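Local coordinates for Oxidored_FMN domain-containing protein ([Pseudomonas] geniculata N1, PDB 6L6J) that probably oxidises the amine 6-hydroxypseudooxynicotine, holding flavin mononucleotide, a [4Fe-4S] cluster and ADP within a single chain, at residues 124-129 with 184-189; 117-122 with 133-138; 104-109 with 149-154; 271-276 with 567-572. All coordinates share one frame; numbering follows the deposited sequence.

Contact 1 of 4, residues 124-129 with 184-189; sequences TTKYPH and TRVNKR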
# COMPACT_ATOMS: atom_id res chain seq x y z
N THR A 124 -19.82 -16.22 -18.62
CA THR A 124 -19.26 -17.09 -19.68
C THR A 124 -17.92 -17.67 -19.20
O THR A 124 -17.11 -16.88 -18.65
CB THR A 124 -19.11 -16.29 -20.98
OG1 THR A 124 -20.43 -15.80 -21.28
CG2 THR A 124 -18.55 -17.10 -22.14
N THR A 125 -17.71 -18.98 -19.41
CA THR A 125 -16.55 -19.74 -18.87
C THR A 125 -15.24 -19.09 -19.30
O THR A 125 -15.07 -18.74 -20.48
CB THR A 125 -16.52 -21.21 -19.28
OG1 THR A 125 -17.69 -21.83 -18.80
CG2 THR A 125 -15.36 -21.99 -18.68
N LYS A 126 -14.34 -18.98 -18.34
CA LYS A 126 -12.93 -18.60 -18.55
C LYS A 126 -12.18 -18.98 -17.27
O LYS A 126 -12.85 -19.17 -16.23
CB LYS A 126 -12.84 -17.10 -18.84
CG LYS A 126 -13.27 -16.17 -17.70
CD LYS A 126 -12.96 -14.71 -17.94
CE LYS A 126 -11.55 -14.43 -18.44
NZ LYS A 126 -10.50 -14.73 -17.44
N TYR A 127 -10.85 -19.09 -17.33
CA TYR A 127 -10.00 -19.21 -16.12
C TYR A 127 -10.12 -17.90 -15.36
O TYR A 127 -10.39 -16.86 -15.94
CB TYR A 127 -8.56 -19.59 -16.49
CG TYR A 127 -8.43 -20.94 -17.15
CD1 TYR A 127 -8.50 -22.10 -16.41
CD2 TYR A 127 -8.18 -21.05 -18.51
CE1 TYR A 127 -8.36 -23.36 -16.99
CE2 TYR A 127 -8.03 -22.30 -19.10
CZ TYR A 127 -8.11 -23.45 -18.34
OH TYR A 127 -7.97 -24.66 -18.93
N PRO A 128 -10.01 -17.90 -14.02
CA PRO A 128 -9.99 -16.65 -13.25
C PRO A 128 -8.99 -15.59 -13.74
O PRO A 128 -7.92 -15.91 -14.16
CB PRO A 128 -9.57 -17.14 -11.85
CG PRO A 128 -10.03 -18.57 -11.79
CD PRO A 128 -9.87 -19.10 -13.19
N HIS A 129 -9.33 -14.31 -13.61
CA HIS A 129 -8.50 -13.19 -14.13
C HIS A 129 -7.10 -13.22 -13.49
O HIS A 129 -6.12 -13.14 -14.26
CB HIS A 129 -9.18 -11.83 -13.94
CG HIS A 129 -10.66 -11.79 -14.20
ND1 HIS A 129 -11.26 -12.37 -15.33
CD2 HIS A 129 -11.66 -11.19 -13.51
CE1 HIS A 129 -12.56 -12.14 -15.29
NE2 HIS A 129 -12.84 -11.43 -14.17
N THR A 184 -18.40 -6.53 -21.90
CA THR A 184 -18.56 -7.26 -23.19
C THR A 184 -17.35 -8.14 -23.48
O THR A 184 -17.52 -9.10 -24.24
CB THR A 184 -18.78 -6.35 -24.40
OG1 THR A 184 -17.79 -5.32 -24.36
CG2 THR A 184 -20.16 -5.74 -24.41
N ARG A 185 -16.19 -7.83 -22.91
CA ARG A 185 -14.98 -8.69 -23.04
C ARG A 185 -15.15 -10.00 -22.27
O ARG A 185 -14.46 -10.96 -22.62
CB ARG A 185 -13.73 -7.95 -22.58
CG ARG A 185 -12.87 -7.45 -23.73
CD ARG A 185 -11.81 -6.53 -23.18
NE ARG A 185 -10.91 -5.86 -24.11
CZ ARG A 185 -10.03 -6.46 -24.89
NH1 ARG A 185 -9.24 -5.73 -25.67
NH2 ARG A 185 -9.95 -7.78 -24.93
N VAL A 186 -16.04 -10.06 -21.29
CA VAL A 186 -16.28 -11.26 -20.43
C VAL A 186 -17.68 -11.84 -20.71
O VAL A 186 -17.79 -13.08 -20.82
CB VAL A 186 -16.14 -10.96 -18.92
CG1 VAL A 186 -16.06 -12.24 -18.12
CG2 VAL A 186 -14.96 -10.05 -18.59
N ASN A 187 -18.71 -11.00 -20.73
CA ASN A 187 -20.10 -11.46 -20.99
C ASN A 187 -20.22 -11.74 -22.49
O ASN A 187 -19.97 -10.80 -23.28
CB ASN A 187 -21.14 -10.46 -20.48
CG ASN A 187 -22.53 -11.04 -20.43
OD1 ASN A 187 -22.78 -12.08 -21.03
ND2 ASN A 187 -23.45 -10.39 -19.73
N LYS A 188 -20.50 -13.00 -22.86
CA LYS A 188 -20.72 -13.44 -24.27
C LYS A 188 -22.10 -14.10 -24.38
O LYS A 188 -22.35 -14.79 -25.38
CB LYS A 188 -19.65 -14.44 -24.73
CG LYS A 188 -18.21 -13.93 -24.67
CD LYS A 188 -17.89 -12.86 -25.66
CE LYS A 188 -16.71 -12.01 -25.22
NZ LYS A 188 -16.33 -11.01 -26.25
N ARG A 189 -22.96 -13.86 -23.39
CA ARG A 189 -24.27 -14.53 -23.27
C ARG A 189 -25.21 -14.02 -24.37
O ARG A 189 -25.02 -12.87 -24.87
CB ARG A 189 -24.85 -14.27 -21.88
CG ARG A 189 -24.02 -14.80 -20.72
CD ARG A 189 -24.68 -14.45 -19.42
NE ARG A 189 -25.90 -15.24 -19.20
CZ ARG A 189 -25.97 -16.36 -18.48
NH1 ARG A 189 -24.89 -16.87 -17.91
NH2 ARG A 189 -27.13 -16.98 -18.36
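Thr124 and Asn187 bring two irregular loops together, their CA atoms 5.8 Å apart. The side chain of Thr124 does most of the joining. Its OG1 accepts a hydrogen bond from Lys188 N at 3.2 Å, with an N-H...O angle of 155°. A chi1 of -57° places OG1 beside the backbone N of Thr124 and CG2 beside its carbonyl carbon, and this lets the methyl CG2 rest against Lys188 CB at 3.9 Å. With an alanine here, the amide of Lys188 would probably be left without this acceptor and its CB without the methyl beside it. Further along, the side chains of Lys126 and Val186 cross at about a right angle, Lys126 CD touching Val186 CG1 at 4.0 Å. The amine of Lys126 turns back into its own loop, to Tyr127 O and to ND1 of His129, which it meets near the ring plane. In the other loop Asn187 OD1 receives Arg189 N in an Asx turn, its ND2 binds Tyr193 O, and Arg189 pairs with Asp191 and reaches back to Pro123 O. Most of the polar ends are bonded within their own loop or to residues around it, and a single hydroxyl-to-amide bond with some aliphatic packing joins residues 124-129 to 184-189.

Contact 2 of 4, residues 117-122 with 133-138; sequences REHPLS and NPIAAR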
# COMPACT_ATOMS: atom_id res chain seq x y z
N ARG A 117 -13.31 -25.70 -1.92
CA ARG A 117 -13.05 -26.46 -3.17
C ARG A 117 -14.29 -26.35 -4.04
O ARG A 117 -14.91 -27.36 -4.36
CB ARG A 117 -12.69 -27.91 -2.84
CG ARG A 117 -11.33 -28.09 -2.20
CD ARG A 117 -11.35 -27.88 -0.70
NE ARG A 117 -10.14 -28.45 -0.10
CZ ARG A 117 -8.94 -27.88 -0.10
NH1 ARG A 117 -8.77 -26.69 -0.63
NH2 ARG A 117 -7.90 -28.51 0.43
N GLU A 118 -14.64 -25.13 -4.41
CA GLU A 118 -15.91 -24.82 -5.10
C GLU A 118 -15.59 -24.34 -6.51
O GLU A 118 -14.38 -24.10 -6.81
CB GLU A 118 -16.68 -23.84 -4.21
CG GLU A 118 -18.03 -23.45 -4.75
CD GLU A 118 -19.06 -24.56 -4.87
OE1 GLU A 118 -19.21 -25.12 -6.00
OE2 GLU A 118 -19.71 -24.82 -3.86
N HIS A 119 -16.61 -24.32 -7.37
CA HIS A 119 -16.55 -23.79 -8.76
C HIS A 119 -16.84 -22.29 -8.73
O HIS A 119 -17.88 -21.86 -8.26
CB HIS A 119 -17.50 -24.58 -9.67
CG HIS A 119 -17.21 -26.03 -9.74
ND1 HIS A 119 -16.36 -26.57 -10.72
CD2 HIS A 119 -17.68 -27.08 -9.02
CE1 HIS A 119 -16.31 -27.89 -10.56
NE2 HIS A 119 -17.12 -28.23 -9.52
N PRO A 120 -15.91 -21.43 -9.18
CA PRO A 120 -16.21 -20.00 -9.34
C PRO A 120 -17.19 -19.76 -10.50
O PRO A 120 -17.38 -20.63 -11.35
CB PRO A 120 -14.84 -19.35 -9.65
CG PRO A 120 -13.82 -20.43 -9.37
CD PRO A 120 -14.53 -21.76 -9.55
N LEU A 121 -17.77 -18.57 -10.54
CA LEU A 121 -18.90 -18.25 -11.44
C LEU A 121 -18.48 -17.16 -12.44
O LEU A 121 -17.58 -16.36 -12.13
CB LEU A 121 -20.11 -17.82 -10.60
CG LEU A 121 -20.42 -18.70 -9.40
CD1 LEU A 121 -21.51 -18.06 -8.56
CD2 LEU A 121 -20.84 -20.11 -9.82
N SER A 122 -19.11 -17.15 -13.61
CA SER A 122 -18.90 -16.17 -14.70
C SER A 122 -20.15 -16.15 -15.58
O SER A 122 -20.82 -17.19 -15.67
CB SER A 122 -17.68 -16.53 -15.50
OG SER A 122 -17.49 -15.65 -16.61
N ASN A 133 -4.53 -21.18 -10.98
CA ASN A 133 -5.13 -22.41 -10.42
C ASN A 133 -5.90 -23.13 -11.52
O ASN A 133 -6.59 -22.48 -12.31
CB ASN A 133 -6.07 -22.14 -9.23
CG ASN A 133 -5.36 -21.50 -8.06
OD1 ASN A 133 -4.80 -20.41 -8.20
ND2 ASN A 133 -5.34 -22.18 -6.93
N PRO A 134 -5.77 -24.47 -11.61
CA PRO A 134 -6.46 -25.26 -12.63
C PRO A 134 -7.91 -25.50 -12.22
O PRO A 134 -8.24 -26.63 -11.91
CB PRO A 134 -5.64 -26.56 -12.69
CG PRO A 134 -5.07 -26.71 -11.29
CD PRO A 134 -4.86 -25.30 -10.79
N ILE A 135 -8.70 -24.42 -12.17
CA ILE A 135 -10.17 -24.44 -11.91
C ILE A 135 -10.79 -23.33 -12.77
O ILE A 135 -10.35 -22.17 -12.66
CB ILE A 135 -10.49 -24.29 -10.40
CG1 ILE A 135 -11.99 -24.34 -10.11
CG2 ILE A 135 -9.84 -23.05 -9.80
CD1 ILE A 135 -12.55 -25.73 -10.13
N ALA A 136 -11.74 -23.69 -13.63
CA ALA A 136 -12.44 -22.76 -14.56
C ALA A 136 -13.59 -22.08 -13.81
O ALA A 136 -14.21 -22.74 -12.97
CB ALA A 136 -12.93 -23.49 -15.78
N ALA A 137 -13.84 -20.80 -14.12
CA ALA A 137 -15.04 -20.04 -13.75
C ALA A 137 -16.20 -20.51 -14.63
O ALA A 137 -16.13 -20.26 -15.84
CB ALA A 137 -14.76 -18.56 -13.89
N ARG A 138 -17.23 -21.13 -14.07
CA ARG A 138 -18.27 -21.86 -14.86
C ARG A 138 -19.32 -20.86 -15.38
O ARG A 138 -19.63 -19.92 -14.68
CB ARG A 138 -18.90 -23.03 -14.07
CG ARG A 138 -19.96 -22.62 -13.06
CD ARG A 138 -20.29 -23.74 -12.11
NE ARG A 138 -21.23 -23.33 -11.07
CZ ARG A 138 -22.54 -23.10 -11.28
NH1 ARG A 138 -23.08 -23.25 -12.47
NH2 ARG A 138 -23.29 -22.70 -10.27
O HOH W 1 -20.31 -23.20 -8.29
O HOH W 2 -14.83 -25.24 -12.51
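Pro120 and Ala137 lie at the tight core of this contact. Pro120 O accepts a hydrogen bond from Arg138 N at 2.8 Å, with an N-H...O angle of 164°, and Ala137 CA adds a C-H...O approach to the same oxygen. A second, weak bond runs from Ser122 N to Arg138 O, so that Arg138 uses both its N and its O toward the one strand, bonding the residues that flank Leu121 in a short parallel bridge. Proline suits its place through its ring, whose CD packs on Ile135 CG1 at 3.7 Å. Small residues let the chains come close, Ser122 CB lying 3.9 Å from Ala137 CB.

The other side is wetter. Arg138 runs extended from CG to NE alongside Leu121, whose CD2 is 3.5 Å from Arg138 NE. A water in the guanidinium plane accepts from that NE and donates to His119 O and Glu118 OE1, while NH2 forms a salt bridge with Asp144. A second water, 2.7 Å from His119 ND1 at the ring edge, donates to Ala136 O.

Strands 121-122 and 138-139 form a two-stranded parallel sheet, set in the long connection between barrel strand 99-105 and helix 142-162. The side chain of Leu121 touches His106 and Thr66 there.

Contact 3 of 4, residues 104-109 with 149-154; sequences LAHAGA and RRWYRD. With SO4 (sulfate ion), chain F.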
# COMPACT_ATOMS: atom_id res chain seq x y z
N LEU A 104 -19.97 -6.11 0.97
CA LEU A 104 -20.53 -7.40 0.50
C LEU A 104 -20.11 -7.60 -0.95
O LEU A 104 -20.36 -6.70 -1.76
CB LEU A 104 -22.06 -7.37 0.65
CG LEU A 104 -22.57 -7.46 2.09
CD1 LEU A 104 -24.08 -7.65 2.10
CD2 LEU A 104 -21.88 -8.60 2.85
N ALA A 105 -19.45 -8.73 -1.22
CA ALA A 105 -18.68 -8.98 -2.46
C ALA A 105 -18.94 -10.39 -2.97
O ALA A 105 -18.97 -11.32 -2.16
CB ALA A 105 -17.21 -8.78 -2.19
N HIS A 106 -19.09 -10.55 -4.29
CA HIS A 106 -19.00 -11.86 -4.98
C HIS A 106 -18.00 -11.72 -6.12
O HIS A 106 -18.25 -10.87 -7.00
CB HIS A 106 -20.36 -12.40 -5.44
CG HIS A 106 -20.28 -13.84 -5.83
ND1 HIS A 106 -19.51 -14.27 -6.91
CD2 HIS A 106 -20.79 -14.95 -5.26
CE1 HIS A 106 -19.58 -15.58 -7.00
NE2 HIS A 106 -20.34 -16.03 -5.98
N ALA A 107 -16.95 -12.54 -6.11
CA ALA A 107 -15.70 -12.32 -6.87
C ALA A 107 -15.86 -12.77 -8.33
O ALA A 107 -14.97 -12.51 -9.12
CB ALA A 107 -14.56 -13.03 -6.17
N GLY A 108 -16.97 -13.43 -8.67
CA GLY A 108 -17.17 -14.03 -10.00
C GLY A 108 -15.89 -14.72 -10.49
O GLY A 108 -15.43 -15.67 -9.83
N ALA A 109 -15.32 -14.23 -11.59
CA ALA A 109 -14.20 -14.86 -12.33
C ALA A 109 -12.88 -14.16 -11.99
O ALA A 109 -12.07 -13.95 -12.91
CB ALA A 109 -14.51 -14.80 -13.81
N ARG A 149 -28.77 -13.86 -6.28
CA ARG A 149 -29.57 -12.75 -5.71
C ARG A 149 -30.03 -13.13 -4.30
O ARG A 149 -29.95 -12.27 -3.41
CB ARG A 149 -30.74 -12.44 -6.64
CG ARG A 149 -30.32 -11.78 -7.94
CD ARG A 149 -31.49 -11.71 -8.89
NE ARG A 149 -32.59 -10.93 -8.35
CZ ARG A 149 -33.77 -10.78 -8.95
NH1 ARG A 149 -34.01 -11.36 -10.10
NH2 ARG A 149 -34.70 -10.03 -8.39
N ARG A 150 -30.46 -14.38 -4.11
CA ARG A 150 -30.76 -14.95 -2.77
C ARG A 150 -29.53 -14.69 -1.89
O ARG A 150 -29.71 -14.02 -0.86
CB ARG A 150 -31.17 -16.42 -2.90
CG ARG A 150 -31.55 -17.11 -1.59
CD ARG A 150 -32.02 -18.56 -1.82
NE ARG A 150 -31.09 -19.39 -2.60
CZ ARG A 150 -30.09 -20.11 -2.09
NH1 ARG A 150 -29.85 -20.11 -0.79
NH2 ARG A 150 -29.32 -20.82 -2.89
N TRP A 151 -28.32 -15.09 -2.31
CA TRP A 151 -27.07 -14.96 -1.52
C TRP A 151 -26.86 -13.50 -1.12
O TRP A 151 -26.48 -13.25 0.03
CB TRP A 151 -25.81 -15.48 -2.25
CG TRP A 151 -25.89 -16.86 -2.80
CD1 TRP A 151 -26.65 -17.90 -2.36
CD2 TRP A 151 -25.14 -17.37 -3.92
NE1 TRP A 151 -26.45 -19.01 -3.14
CE2 TRP A 151 -25.53 -18.71 -4.11
CE3 TRP A 151 -24.18 -16.82 -4.77
CZ2 TRP A 151 -25.00 -19.50 -5.13
CZ3 TRP A 151 -23.69 -17.59 -5.81
CH2 TRP A 151 -24.09 -18.91 -5.98
N TYR A 152 -27.07 -12.57 -2.04
CA TYR A 152 -26.76 -11.13 -1.82
C TYR A 152 -27.74 -10.62 -0.77
O TYR A 152 -27.31 -10.34 0.34
CB TYR A 152 -26.77 -10.34 -3.13
CG TYR A 152 -25.52 -9.52 -3.34
CD1 TYR A 152 -25.09 -8.62 -2.37
CD2 TYR A 152 -24.75 -9.64 -4.48
CE1 TYR A 152 -23.94 -7.87 -2.53
CE2 TYR A 152 -23.60 -8.88 -4.67
CZ TYR A 152 -23.19 -8.00 -3.69
OH TYR A 152 -22.05 -7.26 -3.84
N ARG A 153 -29.03 -10.60 -1.12
CA ARG A 153 -30.18 -10.32 -0.20
C ARG A 153 -29.89 -10.89 1.20
O ARG A 153 -29.85 -10.11 2.14
CB ARG A 153 -31.46 -10.89 -0.83
CG ARG A 153 -32.73 -10.72 -0.02
CD ARG A 153 -33.83 -11.67 -0.50
NE ARG A 153 -33.89 -12.95 0.22
CZ ARG A 153 -34.26 -14.12 -0.32
NH1 ARG A 153 -34.60 -14.22 -1.60
NH2 ARG A 153 -34.28 -15.22 0.43
N ASP A 154 -29.63 -12.20 1.31
CA ASP A 154 -29.46 -12.92 2.61
C ASP A 154 -28.21 -12.43 3.36
O ASP A 154 -28.29 -12.22 4.58
CB ASP A 154 -29.42 -14.44 2.42
CG ASP A 154 -30.79 -15.05 2.19
OD1 ASP A 154 -31.79 -14.33 2.35
OD2 ASP A 154 -30.86 -16.24 1.86
S SO4 F . -26.89 -22.41 -1.32
O1 SO4 F . -27.37 -21.39 -0.43
O2 SO4 F . -27.46 -23.69 -0.94
O3 SO4 F . -27.27 -22.07 -2.68
O4 SO4 F . -25.45 -22.49 -1.22
O HOH W 3 -20.07 -8.14 -6.28
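Tyr152 OH is held by three partners: it donates to Leu104 O at 2.7 Å, bonds to Tyr170 N, and accepts from a water at 3.3 Å. The hydroxyl approaches Leu104 O from above the carbonyl plane, with a C=O...O angle of 118°, while the water lies at the edge of the ring and also accepts from His106 N. Alongside this bond, Leu104 CB packs on Tyr152 CE1 at 3.7 Å, so a residue with an aromatic body and a polar end suits a place between helix and strand. A phenylalanine in its place would probably keep the packing but leave Leu104 O and Tyr170 N without their shared hydroxyl.

One helix position earlier, Trp151 reaches His106, whose CG stands anti to the backbone N (chi1 -166°) and carries the ring toward it. Trp151 CZ3 is 3.7 Å from His106 NE2; the planes are only 14° apart, but the rings meet at their rims and neither lies over the other's face. The imidazole is fixed from both nitrogens: ND1 accepts Gly108 N at 3.2 Å, and NE2 bonds to Thr66 OG1. The indole NE1 donates to O3 of a sulfate at 3.2 Å, in the ring plane. Arg150 NH1 holds O1 of the same ion, probably taken from the crystallisation liquor, and His64 joins in.

This is beta-alpha packing of a TIM barrel: helix 142-162 lies outside the barrel and is tied to strand 99-105 and, through Tyr170, to the next strand, 166-171. On the inner side, Ala105 is near the FMN-binding Glu60.

Contact 4 of 4, residues 271-276 with 567-572; sequences RFFEEG and MVHVVN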
# COMPACT_ATOMS: atom_id res chain seq x y z
N ARG A 271 5.20 6.65 -7.38
CA ARG A 271 6.10 6.61 -8.57
C ARG A 271 5.37 7.03 -9.88
O ARG A 271 6.04 7.39 -10.87
CB ARG A 271 6.74 5.22 -8.73
CG ARG A 271 7.91 4.96 -7.80
CD ARG A 271 8.95 4.02 -8.35
NE ARG A 271 8.53 2.63 -8.28
CZ ARG A 271 9.20 1.59 -8.78
NH1 ARG A 271 10.34 1.76 -9.44
NH2 ARG A 271 8.73 0.37 -8.59
N PHE A 272 4.04 6.98 -9.94
CA PHE A 272 3.30 7.11 -11.21
C PHE A 272 2.03 7.96 -11.07
O PHE A 272 1.55 8.44 -12.11
CB PHE A 272 3.01 5.71 -11.75
CG PHE A 272 4.25 4.91 -12.07
CD1 PHE A 272 5.07 5.27 -13.13
CD2 PHE A 272 4.62 3.82 -11.28
CE1 PHE A 272 6.22 4.54 -13.42
CE2 PHE A 272 5.76 3.09 -11.57
CZ PHE A 272 6.56 3.44 -12.64
N PHE A 273 1.50 8.15 -9.86
CA PHE A 273 0.29 9.00 -9.63
C PHE A 273 0.62 10.05 -8.57
O PHE A 273 1.57 9.81 -7.86
CB PHE A 273 -0.89 8.08 -9.30
CG PHE A 273 -1.16 7.02 -10.33
CD1 PHE A 273 -0.38 5.87 -10.39
CD2 PHE A 273 -2.21 7.15 -11.24
CE1 PHE A 273 -0.64 4.89 -11.34
CE2 PHE A 273 -2.46 6.17 -12.19
CZ PHE A 273 -1.67 5.04 -12.24
N GLU A 274 -0.11 11.17 -8.52
CA GLU A 274 -0.15 12.10 -7.35
C GLU A 274 -1.61 12.27 -6.90
O GLU A 274 -2.49 11.60 -7.48
CB GLU A 274 0.55 13.44 -7.65
CG GLU A 274 1.05 14.23 -6.39
CD GLU A 274 2.05 13.60 -5.41
OE1 GLU A 274 2.38 12.40 -5.54
OE2 GLU A 274 2.50 14.29 -4.50
N GLU A 275 -1.84 13.10 -5.88
CA GLU A 275 -3.16 13.32 -5.23
C GLU A 275 -4.27 13.59 -6.25
O GLU A 275 -4.05 14.30 -7.20
CB GLU A 275 -3.12 14.51 -4.29
CG GLU A 275 -2.54 14.18 -2.94
CD GLU A 275 -2.89 15.24 -1.92
OE1 GLU A 275 -4.06 15.23 -1.41
OE2 GLU A 275 -1.98 16.07 -1.67
N GLY A 276 -5.45 13.08 -5.97
CA GLY A 276 -6.68 13.37 -6.72
C GLY A 276 -6.47 13.19 -8.20
O GLY A 276 -6.94 14.04 -8.93
N MET A 567 4.18 -3.12 -11.49
CA MET A 567 4.83 -3.83 -12.63
C MET A 567 4.35 -3.20 -13.95
O MET A 567 5.21 -2.76 -14.73
CB MET A 567 4.56 -5.34 -12.67
CG MET A 567 5.70 -6.07 -13.40
SD MET A 567 5.42 -7.80 -13.82
CE MET A 567 4.95 -8.44 -12.21
N VAL A 568 3.04 -3.12 -14.14
CA VAL A 568 2.44 -2.65 -15.42
C VAL A 568 2.89 -1.21 -15.71
O VAL A 568 3.02 -0.86 -16.87
CB VAL A 568 0.91 -2.79 -15.39
CG1 VAL A 568 0.29 -1.91 -14.31
CG2 VAL A 568 0.27 -2.51 -16.74
N HIS A 569 3.09 -0.39 -14.68
CA HIS A 569 3.49 1.04 -14.82
C HIS A 569 5.00 1.13 -15.08
O HIS A 569 5.39 1.99 -15.91
CB HIS A 569 3.10 1.88 -13.59
CG HIS A 569 1.65 1.80 -13.27
ND1 HIS A 569 0.69 1.76 -14.25
CD2 HIS A 569 1.01 1.68 -12.09
CE1 HIS A 569 -0.49 1.65 -13.70
NE2 HIS A 569 -0.33 1.57 -12.37
N VAL A 570 5.82 0.32 -14.40
CA VAL A 570 7.29 0.31 -14.63
C VAL A 570 7.52 -0.08 -16.10
O VAL A 570 8.21 0.70 -16.81
CB VAL A 570 8.05 -0.62 -13.67
CG1 VAL A 570 9.54 -0.56 -13.95
CG2 VAL A 570 7.80 -0.32 -12.21
N VAL A 571 6.95 -1.21 -16.53
CA VAL A 571 7.06 -1.72 -17.93
C VAL A 571 6.65 -0.59 -18.89
O VAL A 571 7.53 -0.17 -19.69
CB VAL A 571 6.24 -3.01 -18.14
CG1 VAL A 571 6.17 -3.40 -19.61
CG2 VAL A 571 6.78 -4.16 -17.32
N ASN A 572 5.41 -0.09 -18.83
CA ASN A 572 4.93 1.00 -19.72
C ASN A 572 5.93 2.16 -19.72
O ASN A 572 6.24 2.66 -20.80
CB ASN A 572 3.56 1.58 -19.35
CG ASN A 572 2.43 0.61 -19.63
OD1 ASN A 572 2.65 -0.43 -20.23
ND2 ASN A 572 1.23 0.93 -19.15
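Phe272 offers a ring face to His569, whose CB sits 3.5 Å from the ring centroid and 16° off the normal, a CH-pi contact. Phe273 meets the same histidine differently. Its edge points at the imidazole face in an edge-to-face pair, with Phe273 CE1 3.5 Å from His569 NE2 and the planes 68° apart. A chi1 of -55° sets CG of His569 beside its backbone N and swings the imidazole to Phe273, while CB stays over Phe272. The far end of the Phe272 ring reaches Val570, CZ lying 4.0 Å from Val570 CG2, and that methyl also rests over a face of the Arg271 guanidinium. Phenylalanine thus offers a flat face to CB and an edge to the imidazole, and histidine adds a polar NE2.

Farther out, that NE2 is hydrogen-bonded to Ala264 O, and Trp265 makes another edge-to-face pair with the His569 ring. Arg271 is positioned by a salt bridge with Glu566. From the same loop, Glu274 ties to Arg298, an FMN-binding residue, and to Arg441.

The loop between helices 263-266 and 279-282, from the barrel, meets the start of helix 567-577 in the OYE-like second alpha/beta domain, where helices 533-542 and 561-564 also touch Arg271.

Contacts 1, 2 and 3 form one cluster in the TIM barrel, with centres 12 to 18 Å apart, and each touches the other two. Contact 2 is nested in the chain loop closed by contact 3, which runs from strand 99-105 to helix 142-162; contact 1 starts inside that loop and ends beyond it, before helix 197-215. The backbone knits them: Lys126 O probably bonds Ala137 N, and Ala109 O probably bonds His129 N. Contact 4 follows later in the chain, its centre 28 to 32 Å from theirs, and joins barrel to second alpha/beta domain. The first three join two successive barrel connections, and the fourth the domain interface, within a multi-cofactor chain.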